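Local atomic coordinates of SusD/RagB family nutrient-binding outer membrane lipoprotein (Bacteroides vulgatus, PDB entry 4F7A), a protein that probably binds glycans, mucin O-glycans among them, at the outer membrane as a SusD-like lipoprotein of a nutrient uptake system. Residues 54-59 with 298-303; 204-209 with 330-335; 233-238 with 339-344; 460-463 with 467-470; 475-478 with 483-486. One frame throughout, in Å; residues are numbered along the deposited sequence. Where two conformers were deposited one is given.

Interaction 1 of 5, residues 54-59 with 298-303; sequences HDMFSG and VPQGVY
Gln300 reaches out of the loop 298-303 and lays its side chain across two residues of the short helix 54-57, Met56 and Phe57. Met56, a selenomethionine, gives the apolar part. It runs outward with CG anti to its backbone N (chi1 176°). This extended start of the chain brings CG and SE up to Gln300. Met56 CG lies 4.1 Å from CG of Gln300, and Met56 SE also lies 4.1 Å from that same Gln300 CG. The two chains cross at about a right angle.

The contact joins the short helix 54-57 to the long loop before the strand 329-332. It lies buried within the mainly helical, TPR-like fold of the SusD family. The segment 54-59 leads on into the strand 61-62.

The amide of Gln300 meets the ring of Phe57. NE2 sits at the ring edge, near the ring plane, 3.6 Å from Phe57 CE1. Ring and amide planes are 54° apart. This is an edge contact, not a stack. Phe57 CB starts away from the loop, but the ring swings back to the amide. Trp439 of the helix 435-445 packs against Phe57.

Gln300 NE2 donates to the backbone O of Thr73. The OE1 of Gln300 stands 3.5 Å from Met56 O, two acceptors near one another without a bond.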
# COMPACT_ATOMS: atom_id res chain seq x y z
N HIS A 54 7.37 0.59 -5.46
CA HIS A 54 6.26 -0.24 -5.01
C HIS A 54 5.22 -0.49 -6.09
O HIS A 54 4.68 -1.58 -6.16
CB HIS A 54 5.56 0.43 -3.82
CG HIS A 54 6.50 0.91 -2.77
ND1 HIS A 54 7.42 1.92 -3.00
CD2 HIS A 54 6.64 0.58 -1.47
CE1 HIS A 54 8.10 2.16 -1.89
NE2 HIS A 54 7.65 1.35 -0.95
N ASP A 55 4.90 0.52 -6.87
CA ASP A 55 3.82 0.41 -7.86
C ASP A 55 4.20 -0.58 -8.96
O ASP A 55 3.32 -1.20 -9.57
CB ASP A 55 3.49 1.77 -8.48
CG ASP A 55 2.65 2.67 -7.55
OD1 ASP A 55 2.24 2.21 -6.46
OD2 ASP A 55 2.41 3.83 -7.94
N MSE A 56 5.50 -0.68 -9.24
CA MSE A 56 5.98 -1.65 -10.20
C MSE A 56 6.12 -3.03 -9.54
O MSE A 56 5.67 -4.04 -10.10
CB MSE A 56 7.32 -1.21 -10.80
CG MSE A 56 7.88 -2.28 -11.72
SE MSE A 56 9.44 -1.74 -12.70
CE MSE A 56 10.47 -1.16 -11.28
N PHE A 57 6.73 -3.07 -8.35
CA PHE A 57 6.97 -4.35 -7.70
C PHE A 57 5.68 -5.04 -7.29
O PHE A 57 5.61 -6.27 -7.30
CB PHE A 57 7.94 -4.22 -6.52
CG PHE A 57 9.33 -3.72 -6.92
CD1 PHE A 57 9.99 -4.25 -8.01
CD2 PHE A 57 9.94 -2.72 -6.20
CE1 PHE A 57 11.24 -3.79 -8.36
CE2 PHE A 57 11.21 -2.26 -6.54
CZ PHE A 57 11.85 -2.79 -7.62
N SER A 58 4.65 -4.25 -7.03
CA SER A 58 3.31 -4.79 -6.81
C SER A 58 2.69 -5.56 -8.00
O SER A 58 1.73 -6.34 -7.81
CB SER A 58 2.35 -3.66 -6.44
OG SER A 58 2.02 -2.86 -7.56
N GLY A 59 3.21 -5.31 -9.19
CA GLY A 59 2.66 -5.83 -10.43
C GLY A 59 1.62 -4.96 -11.11
O GLY A 59 1.18 -5.29 -12.22
N VAL A 298 2.74 -4.86 -19.29
CA VAL A 298 4.17 -4.87 -19.44
C VAL A 298 4.83 -5.87 -18.50
O VAL A 298 4.62 -5.82 -17.29
CB VAL A 298 4.73 -3.44 -19.19
CG1 VAL A 298 6.25 -3.40 -19.37
CG2 VAL A 298 4.00 -2.43 -20.15
N PRO A 299 5.63 -6.80 -19.04
CA PRO A 299 6.33 -7.74 -18.15
C PRO A 299 7.51 -7.07 -17.44
O PRO A 299 8.28 -6.35 -18.08
CB PRO A 299 6.86 -8.80 -19.11
CG PRO A 299 7.08 -8.04 -20.38
CD PRO A 299 6.00 -6.99 -20.45
N GLN A 300 7.66 -7.31 -16.15
CA GLN A 300 8.79 -6.74 -15.42
C GLN A 300 10.09 -7.47 -15.77
O GLN A 300 10.11 -8.68 -15.98
CB GLN A 300 8.55 -6.80 -13.90
CG GLN A 300 9.42 -5.81 -13.12
CD GLN A 300 9.44 -6.05 -11.64
OE1 GLN A 300 8.39 -6.05 -11.00
NE2 GLN A 300 10.65 -6.15 -11.06
N GLY A 301 11.18 -6.71 -15.80
CA GLY A 301 12.52 -7.29 -15.92
C GLY A 301 12.96 -7.63 -17.31
O GLY A 301 13.75 -8.56 -17.50
N VAL A 302 12.44 -6.90 -18.31
CA VAL A 302 12.93 -7.03 -19.67
C VAL A 302 14.02 -5.95 -19.87
O VAL A 302 13.74 -4.76 -19.86
CB VAL A 302 11.80 -6.87 -20.71
CG1 VAL A 302 12.36 -6.95 -22.14
CG2 VAL A 302 10.75 -7.97 -20.51
N TYR A 303 15.25 -6.41 -20.01
CA TYR A 303 16.40 -5.52 -20.03
C TYR A 303 16.39 -4.70 -21.31
O TYR A 303 16.17 -5.23 -22.39
CB TYR A 303 17.70 -6.33 -19.95
CG TYR A 303 18.92 -5.44 -20.03
CD1 TYR A 303 19.41 -4.79 -18.90
CD2 TYR A 303 19.54 -5.20 -21.25
CE1 TYR A 303 20.52 -3.96 -18.97
CE2 TYR A 303 20.64 -4.34 -21.34
CZ TYR A 303 21.12 -3.73 -20.20
OH TYR A 303 22.20 -2.90 -20.28

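Interaction 2 of 5, residues 204-209 with 330-335; sequences RLRLAM and VLLTAA
Arg206 of the helix 193-210 points its CB at the strand end 330-332 and is the residue of 204-209 that makes the contact. CG stands anti to the backbone N (chi1 171°), and the chain runs on extended through CD. A bend at chi3 (-77°) then turns the guanidinium to the strand. NE faces another partner, Glu336 on the helix 334-346, in a salt bridge that probably balances the charge. CZ lies 4.0 Å from CD1 of Leu332. That methyl sits over the centre of one guanidinium face, 3.9 Å above the plane.

NH2 makes the main bond. It donates to the backbone O of Leu331 at 2.9 Å, with an N-H...O angle of 159°. The oxygen lies in the guanidinium plane, and NH2 lies in the carbonyl plane. NH1 reaches the same oxygen through water 1, at 3.0 Å from NH1. The water donates in turn to Leu331 O at 2.8 Å. Two donors thus grip one buried carbonyl, and the paired bonds should fix the rotation of the guanidinium.

Leu331 and Leu332 both face Ile241 of the strand 241-243, which makes a classic beta bulge. Just beyond, Thr333 is the N-cap of the helix 334-346. Arg206 therefore ties the helix 193-210 to the bulged strand end, while His126 of the helix 111-132 also touches its side chain.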
# COMPACT_ATOMS: atom_id res chain seq x y z
N ARG A 204 -5.68 -0.92 12.35
CA ARG A 204 -5.18 -1.92 13.31
C ARG A 204 -5.37 -3.33 12.77
O ARG A 204 -4.48 -4.17 12.91
CB ARG A 204 -5.87 -1.80 14.66
CG ARG A 204 -5.31 -2.74 15.72
CD ARG A 204 -6.22 -2.85 16.93
NE ARG A 204 -6.47 -1.58 17.60
CZ ARG A 204 -5.60 -0.89 18.35
NH1 ARG A 204 -4.35 -1.31 18.57
NH2 ARG A 204 -6.01 0.28 18.90
N LEU A 205 -6.52 -3.59 12.14
CA LEU A 205 -6.76 -4.91 11.59
C LEU A 205 -5.75 -5.23 10.48
O LEU A 205 -5.27 -6.36 10.39
CB LEU A 205 -8.17 -5.05 11.05
CG LEU A 205 -8.57 -6.42 10.50
CD1 LEU A 205 -8.43 -7.51 11.55
CD2 LEU A 205 -10.01 -6.32 10.00
N ARG A 206 -5.47 -4.25 9.63
CA ARG A 206 -4.46 -4.43 8.60
C ARG A 206 -3.13 -4.85 9.21
O ARG A 206 -2.49 -5.81 8.77
CB ARG A 206 -4.24 -3.15 7.79
CG ARG A 206 -3.04 -3.23 6.85
CD ARG A 206 -2.72 -1.89 6.23
NE ARG A 206 -3.61 -1.51 5.15
CZ ARG A 206 -3.62 -0.29 4.62
NH1 ARG A 206 -2.79 0.63 5.09
NH2 ARG A 206 -4.44 0.02 3.63
N LEU A 207 -2.70 -4.11 10.22
CA LEU A 207 -1.40 -4.36 10.86
C LEU A 207 -1.38 -5.72 11.57
O LEU A 207 -0.36 -6.41 11.58
CB LEU A 207 -1.07 -3.25 11.83
CG LEU A 207 -0.94 -1.87 11.19
CD1 LEU A 207 -0.54 -0.84 12.23
CD2 LEU A 207 0.04 -1.85 10.03
N ALA A 208 -2.52 -6.08 12.15
CA ALA A 208 -2.73 -7.37 12.79
C ALA A 208 -2.55 -8.52 11.81
O ALA A 208 -1.85 -9.49 12.12
CB ALA A 208 -4.11 -7.43 13.45
N MSE A 209 -3.15 -8.43 10.63
CA MSE A 209 -2.97 -9.47 9.64
C MSE A 209 -1.54 -9.48 9.11
O MSE A 209 -0.97 -10.55 8.90
CB MSE A 209 -3.97 -9.38 8.51
CG MSE A 209 -5.39 -9.67 8.92
SE MSE A 209 -5.70 -11.33 9.85
CE MSE A 209 -5.67 -10.65 11.64
N VAL A 330 -6.74 6.86 -2.87
CA VAL A 330 -7.19 5.81 -1.97
C VAL A 330 -6.04 5.26 -1.11
O VAL A 330 -4.94 4.99 -1.64
CB VAL A 330 -7.82 4.67 -2.77
CG1 VAL A 330 -8.17 3.53 -1.88
CG2 VAL A 330 -9.09 5.21 -3.51
N LEU A 331 -6.29 5.13 0.19
CA LEU A 331 -5.32 4.61 1.18
C LEU A 331 -5.79 3.33 1.87
O LEU A 331 -4.97 2.45 2.16
CB LEU A 331 -4.99 5.66 2.25
CG LEU A 331 -4.22 6.89 1.75
CD1 LEU A 331 -4.00 7.86 2.89
CD2 LEU A 331 -2.90 6.46 1.09
N LEU A 332 -7.07 3.26 2.19
CA LEU A 332 -7.63 2.11 2.92
C LEU A 332 -9.14 1.98 2.62
O LEU A 332 -9.92 2.87 2.93
CB LEU A 332 -7.38 2.29 4.43
CG LEU A 332 -7.56 1.04 5.30
CD1 LEU A 332 -6.79 1.19 6.60
CD2 LEU A 332 -9.02 0.76 5.54
N THR A 333 -9.53 0.85 2.03
CA THR A 333 -10.87 0.68 1.52
C THR A 333 -11.66 -0.27 2.40
O THR A 333 -11.10 -1.11 3.11
CB THR A 333 -10.86 0.12 0.07
OG1 THR A 333 -10.28 -1.19 0.06
CG2 THR A 333 -10.06 1.07 -0.88
N ALA A 334 -12.98 -0.12 2.31
CA ALA A 334 -13.93 -1.07 2.82
C ALA A 334 -13.67 -2.48 2.26
O ALA A 334 -13.70 -3.48 2.98
CB ALA A 334 -15.35 -0.59 2.45
N ALA A 335 -13.41 -2.57 0.96
CA ALA A 335 -13.18 -3.88 0.33
C ALA A 335 -11.98 -4.57 1.01
O ALA A 335 -12.09 -5.72 1.44
CB ALA A 335 -12.94 -3.74 -1.21
O HOH W 1 -2.45 2.90 3.22

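Interaction 3 of 5, residues 233-238 with 339-344; sequences VIESSD and FLRAEA
NH1 of Arg341 is gripped by two oxygens. It donates to Glu235 OE2 at 2.9 Å in a nearly straight bond (168°), part of a salt bridge. It also donates to water 2 at 3.0 Å, and this water donates to the backbone O of Ile234. A second water links the charges again. Water 3 donates to Glu235 OE2 and accepts from Arg341 NH2.

The carboxylate comes to the guanidinium edge, but the two planes are 43° apart. NH1 meets OE2 from above the carboxylate plane. The direct bridge is a single bond, because Arg341 NH2 stays 3.7 Å from Glu235 OE2 and water 3 joins them instead. The bend at chi3 (75°) helps bring the guanidinium to the loop. CG2 of Val233 packs at 3.4 Å from Arg341 NH1, reaching it obliquely.

NH2 has a further salt bridge to Glu354, and Trp338 makes a cation-pi contact with Arg341. Arg341 thus lies between two acidic groups, which probably stabilise its charge. Glu235 lies on the exposed side of the contact.

The contact fastens the loop between helix 216-228 and strand 241-243 to helix 334-346, within the helical, TPR-like framework of the SusD family.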
# COMPACT_ATOMS: atom_id res chain seq x y z
N VAL A 233 -15.53 -0.98 11.97
CA VAL A 233 -14.51 -0.88 10.94
C VAL A 233 -15.21 -0.46 9.65
O VAL A 233 -16.45 -0.46 9.56
CB VAL A 233 -13.75 -2.21 10.74
CG1 VAL A 233 -12.93 -2.60 12.00
CG2 VAL A 233 -14.71 -3.37 10.35
N ILE A 234 -14.42 -0.07 8.66
CA ILE A 234 -14.98 0.42 7.40
C ILE A 234 -15.62 -0.73 6.64
O ILE A 234 -14.97 -1.74 6.38
CB ILE A 234 -13.90 1.15 6.57
CG1 ILE A 234 -13.37 2.37 7.35
CG2 ILE A 234 -14.49 1.61 5.21
CD1 ILE A 234 -12.13 2.96 6.76
N GLU A 235 -16.90 -0.57 6.28
CA GLU A 235 -17.68 -1.59 5.58
C GLU A 235 -18.28 -1.13 4.26
O GLU A 235 -18.59 -1.96 3.41
CB GLU A 235 -18.81 -2.08 6.50
CG GLU A 235 -18.27 -2.83 7.71
CD GLU A 235 -19.34 -3.37 8.63
OE1 GLU A 235 -20.53 -3.16 8.36
OE2 GLU A 235 -18.99 -4.02 9.64
N SER A 236 -18.43 0.18 4.10
CA SER A 236 -18.99 0.79 2.89
C SER A 236 -17.94 1.59 2.15
O SER A 236 -17.19 2.34 2.78
CB SER A 236 -20.14 1.74 3.26
OG SER A 236 -20.54 2.49 2.12
N SER A 237 -17.94 1.50 0.82
CA SER A 237 -16.95 2.25 0.00
C SER A 237 -17.08 3.76 0.15
O SER A 237 -16.11 4.49 -0.02
CB SER A 237 -17.04 1.85 -1.47
OG SER A 237 -16.72 0.47 -1.61
N ASP A 238 -18.28 4.22 0.53
CA ASP A 238 -18.48 5.65 0.74
C ASP A 238 -17.61 6.17 1.89
O ASP A 238 -17.38 7.36 1.99
CB ASP A 238 -19.96 5.95 1.00
CG ASP A 238 -20.83 5.70 -0.22
OD1 ASP A 238 -20.32 5.79 -1.36
OD2 ASP A 238 -22.02 5.40 -0.03
N PHE A 339 -11.67 -8.19 3.19
CA PHE A 339 -10.69 -9.26 2.90
C PHE A 339 -9.79 -9.53 4.12
O PHE A 339 -9.35 -10.65 4.33
CB PHE A 339 -9.85 -8.92 1.67
CG PHE A 339 -10.62 -8.94 0.38
CD1 PHE A 339 -11.27 -10.09 -0.03
CD2 PHE A 339 -10.73 -7.81 -0.41
CE1 PHE A 339 -12.00 -10.11 -1.22
CE2 PHE A 339 -11.43 -7.82 -1.61
CZ PHE A 339 -12.07 -8.97 -2.02
N LEU A 340 -9.52 -8.50 4.92
CA LEU A 340 -8.79 -8.68 6.18
C LEU A 340 -9.63 -9.52 7.14
O LEU A 340 -9.12 -10.42 7.81
CB LEU A 340 -8.42 -7.33 6.81
CG LEU A 340 -7.32 -6.54 6.11
CD1 LEU A 340 -7.28 -5.04 6.53
CD2 LEU A 340 -5.96 -7.25 6.34
N ARG A 341 -10.92 -9.23 7.22
CA ARG A 341 -11.83 -10.03 8.02
C ARG A 341 -11.93 -11.46 7.50
O ARG A 341 -11.99 -12.41 8.29
CB ARG A 341 -13.21 -9.40 8.06
CG ARG A 341 -13.24 -8.11 8.86
CD ARG A 341 -14.45 -7.25 8.55
NE ARG A 341 -15.69 -7.73 9.13
CZ ARG A 341 -16.78 -6.97 9.30
NH1 ARG A 341 -16.80 -5.71 8.92
NH2 ARG A 341 -17.86 -7.49 9.89
N ALA A 342 -11.90 -11.63 6.18
CA ALA A 342 -11.91 -12.98 5.60
C ALA A 342 -10.68 -13.77 6.06
O ALA A 342 -10.76 -14.96 6.42
CB ALA A 342 -11.98 -12.91 4.06
N GLU A 343 -9.52 -13.13 6.04
CA GLU A 343 -8.33 -13.82 6.45
C GLU A 343 -8.36 -14.12 7.95
O GLU A 343 -7.90 -15.18 8.39
CB GLU A 343 -7.08 -12.98 6.11
CG GLU A 343 -5.78 -13.68 6.60
CD GLU A 343 -4.50 -12.99 6.16
OE1 GLU A 343 -4.57 -11.93 5.50
OE2 GLU A 343 -3.40 -13.52 6.51
N ALA A 344 -8.83 -13.16 8.74
CA ALA A 344 -8.92 -13.36 10.19
C ALA A 344 -9.79 -14.59 10.47
O ALA A 344 -9.44 -15.42 11.32
CB ALA A 344 -9.45 -12.11 10.91
O HOH W 2 -15.37 -4.46 6.56
O HOH W 3 -20.48 -6.15 10.36

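Interaction 4 of 5, residues 460-463 with 467-470; sequences GTID and MIRR
Ile462 and Ile468 face each other obliquely across a tight loop. Ile462 points its CB at 467-470, and its two branches divide the work. CG2, anti to the backbone N, rests on the backbone, 3.6 Å from Ile468 N. CD1 reaches the other side chain, 4.0 Å from Ile468 CG1. Ile468 CG1 is also anti to its backbone N (chi1 -176°), which brings it to Ile462 CD1. With chi2 extended, Ile468 CD1 lies there too.

Met467, a selenomethionine, turns its CB away and meets 460-463 through its backbone. Its N donates to Asp463 O at 2.8 Å, with the donor tilted 27° from the carbonyl plane. Water 4 spans the same gap, accepting from Asp463 N and donating to Met467 O.

Arg469 NE donates to Met467 O at 3.0 Å. Met467 O lies in the guanidinium plane, but NE comes from above the carbonyl plane. Arg469 NH1 forms a salt bridge with Asp505. Asp463 OD2 bonds to the N of Ile466.

The loop lies between helices 435-445 and 475-480. Its closure pairs a small apolar contact with a direct backbone bond and a water bridge. Met467 O takes two donors, so this carbonyl is well satisfied where the chain turns.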
# COMPACT_ATOMS: atom_id res chain seq x y z
N GLY A 460 23.34 -11.11 -7.72
CA GLY A 460 23.11 -12.15 -6.72
C GLY A 460 22.46 -11.69 -5.40
O GLY A 460 22.25 -12.52 -4.51
N THR A 461 22.10 -10.41 -5.28
CA THR A 461 21.55 -9.88 -4.01
C THR A 461 20.05 -10.14 -3.85
O THR A 461 19.55 -10.21 -2.73
CB THR A 461 21.84 -8.38 -3.83
OG1 THR A 461 21.21 -7.65 -4.89
CG2 THR A 461 23.38 -8.10 -3.82
N ILE A 462 19.35 -10.34 -4.97
CA ILE A 462 17.94 -10.70 -4.98
C ILE A 462 17.73 -11.98 -5.80
O ILE A 462 18.26 -12.12 -6.91
CB ILE A 462 17.09 -9.59 -5.60
CG1 ILE A 462 17.38 -8.25 -4.90
CG2 ILE A 462 15.59 -9.95 -5.50
CD1 ILE A 462 16.65 -7.04 -5.45
N ASP A 463 16.95 -12.91 -5.25
CA ASP A 463 16.64 -14.19 -5.89
C ASP A 463 15.41 -14.02 -6.79
O ASP A 463 14.39 -13.46 -6.38
CB ASP A 463 16.37 -15.26 -4.82
CG ASP A 463 16.11 -16.64 -5.43
OD1 ASP A 463 17.10 -17.27 -5.90
OD2 ASP A 463 14.94 -17.09 -5.42
N MSE A 467 11.89 -13.42 -5.07
CA MSE A 467 11.56 -12.06 -5.48
C MSE A 467 12.05 -11.04 -4.45
O MSE A 467 12.45 -11.40 -3.32
CB MSE A 467 10.06 -11.89 -5.79
CG MSE A 467 9.46 -13.00 -6.64
SE MSE A 467 7.62 -12.66 -7.14
CE MSE A 467 7.99 -11.22 -8.40
N ILE A 468 12.02 -9.77 -4.87
CA ILE A 468 12.49 -8.68 -4.03
C ILE A 468 11.70 -8.64 -2.70
O ILE A 468 10.46 -8.84 -2.68
CB ILE A 468 12.44 -7.32 -4.81
CG1 ILE A 468 13.04 -6.20 -3.97
CG2 ILE A 468 11.01 -6.95 -5.29
CD1 ILE A 468 13.23 -4.87 -4.78
N ARG A 469 12.43 -8.44 -1.61
CA ARG A 469 11.88 -8.53 -0.26
C ARG A 469 11.69 -7.18 0.43
O ARG A 469 10.96 -7.08 1.41
CB ARG A 469 12.80 -9.38 0.62
CG ARG A 469 13.01 -10.83 0.19
CD ARG A 469 11.73 -11.67 0.37
NE ARG A 469 10.87 -11.64 -0.81
CZ ARG A 469 9.55 -11.85 -0.80
NH1 ARG A 469 8.90 -12.00 0.35
NH2 ARG A 469 8.87 -11.86 -1.96
N ARG A 470 12.42 -6.17 -0.04
CA ARG A 470 12.50 -4.87 0.60
C ARG A 470 13.31 -3.94 -0.28
O ARG A 470 13.94 -4.37 -1.24
CB ARG A 470 13.19 -4.97 1.97
CG ARG A 470 14.68 -5.36 1.91
CD ARG A 470 15.30 -5.53 3.25
NE ARG A 470 15.56 -4.26 3.93
CZ ARG A 470 16.67 -3.53 3.80
NH1 ARG A 470 17.68 -3.90 3.01
NH2 ARG A 470 16.78 -2.40 4.51
O HOH W 4 15.17 -12.34 -2.97

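Interaction 5 of 5, residues 475-478 with 483-486; sequences QDDA and EQYK. With GOL (glycerol), chain B.
Tyr485 overlaps Ala478 with the start of its ring. Ala478 CB lies 3.6 Å from Tyr485 CG and 3.7 Å from Tyr485 CB. The methyl meets the ring obliquely. Farther out on the ring, Gln475 NE2 lies 3.5 Å from Tyr485 CE1. The chain of Gln475 is bent at chi2 (-61°), which brings its amide to the ring. Amide and ring planes stand 86° apart. Tyr485 OH has its polar partner elsewhere, in Asp496.

The other pair is polar. Asp477 and Gln484 cross at about a right angle. Gln484 NE2 donates to Asp477 OD1 at 2.9 Å, but the angle of 125° makes this bond weak. A glycerol, probably from the crystallisation liquor, completes the group. Its O1 donates to Asp477 OD2 at 2.6 Å and accepts from Gln484 NE2 at 2.9 Å, in a straighter bond. Gln484 OE1 bonds to Ser147, which helps fix which way the amide is turned. Trp86 NE1 also bonds to Asp477 OD2.

The contact joins the consecutive short helices 475-480 and 482-492 at the surface. Its chemistry is divided: an apolar methyl-ring overlap, and beside it an acid and an amide able to hold a hydroxyl.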
# COMPACT_ATOMS: atom_id res chain seq x y z
N GLN A 475 20.88 5.57 1.35
CA GLN A 475 22.28 5.97 1.41
C GLN A 475 22.44 7.47 1.65
O GLN A 475 23.48 7.89 2.14
CB GLN A 475 23.07 5.52 0.19
CG GLN A 475 23.40 4.02 0.24
CD GLN A 475 24.27 3.66 1.45
OE1 GLN A 475 25.33 4.26 1.69
NE2 GLN A 475 23.82 2.67 2.21
N ASP A 476 21.43 8.28 1.33
CA ASP A 476 21.50 9.71 1.66
C ASP A 476 21.49 9.89 3.17
O ASP A 476 22.29 10.66 3.71
CB ASP A 476 20.34 10.48 1.00
CG ASP A 476 20.30 10.24 -0.50
OD1 ASP A 476 21.18 10.79 -1.17
OD2 ASP A 476 19.46 9.44 -0.98
N ASP A 477 20.63 9.15 3.86
CA ASP A 477 20.65 9.15 5.32
C ASP A 477 21.95 8.51 5.87
O ASP A 477 22.54 9.03 6.82
CB ASP A 477 19.41 8.45 5.88
CG ASP A 477 19.11 8.84 7.32
OD1 ASP A 477 19.86 8.38 8.20
OD2 ASP A 477 18.12 9.57 7.57
N ALA A 478 22.41 7.41 5.28
CA ALA A 478 23.66 6.78 5.71
C ALA A 478 24.86 7.73 5.63
O ALA A 478 25.73 7.71 6.49
CB ALA A 478 23.92 5.51 4.94
N GLU A 483 26.64 6.05 11.96
CA GLU A 483 26.30 5.26 13.14
C GLU A 483 24.86 4.76 13.04
O GLU A 483 24.59 3.56 13.25
CB GLU A 483 26.52 6.06 14.43
CG GLU A 483 26.15 5.32 15.72
CD GLU A 483 27.15 4.25 16.10
OE1 GLU A 483 28.14 4.07 15.37
OE2 GLU A 483 26.94 3.59 17.14
N GLN A 484 23.92 5.64 12.68
CA GLN A 484 22.55 5.19 12.51
C GLN A 484 22.41 4.10 11.44
O GLN A 484 21.65 3.15 11.62
CB GLN A 484 21.62 6.34 12.18
CG GLN A 484 20.17 5.92 11.99
CD GLN A 484 19.26 7.10 12.02
OE1 GLN A 484 18.85 7.54 13.10
NE2 GLN A 484 18.99 7.66 10.84
N TYR A 485 23.14 4.24 10.34
CA TYR A 485 23.11 3.22 9.29
C TYR A 485 23.56 1.87 9.85
O TYR A 485 22.93 0.83 9.58
CB TYR A 485 23.97 3.63 8.11
CG TYR A 485 24.01 2.59 7.04
CD1 TYR A 485 22.86 2.30 6.30
CD2 TYR A 485 25.16 1.85 6.78
CE1 TYR A 485 22.87 1.31 5.32
CE2 TYR A 485 25.18 0.85 5.78
CZ TYR A 485 24.02 0.59 5.06
OH TYR A 485 24.00 -0.39 4.08
N LYS A 486 24.63 1.87 10.64
CA LYS A 486 25.09 0.64 11.28
C LYS A 486 23.97 0.06 12.17
O LYS A 486 23.72 -1.15 12.14
CB LYS A 486 26.34 0.87 12.11
CG LYS A 486 26.76 -0.39 12.91
CD LYS A 486 27.90 -0.14 13.85
CE LYS A 486 27.54 0.83 14.98
NZ LYS A 486 28.66 0.93 15.99
C1 GOL B . 15.90 9.89 10.36
O1 GOL B . 17.27 9.85 10.02
C2 GOL B . 15.47 11.31 10.73
O2 GOL B . 15.78 12.21 9.69
C3 GOL B . 16.18 11.77 11.99
O3 GOL B . 15.94 10.82 12.99

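How the interactions relate
Interactions 2 and 3 form one neighbourhood, with centres 7 Å apart and helix 334-346 in common. Leu340 CD1 packs 3.5 Å from Arg206 CA, and Ala334 CB lies against the loop 233-238. Interactions 1 and 4 make a second group, with centres 14 Å apart. They meet where Phe57 CE2 lies 3.7 Å from Ile468 CD1. A sodium ion lies about 4 Å from the side chain of Asp463 in interaction 4. Interaction 5 stands apart near the surface, its nearest atoms about 7 Å from interaction 4, and holds the glycerol. Its centre is 38 Å from that of interaction 3, on the opposite side of the chain's centre.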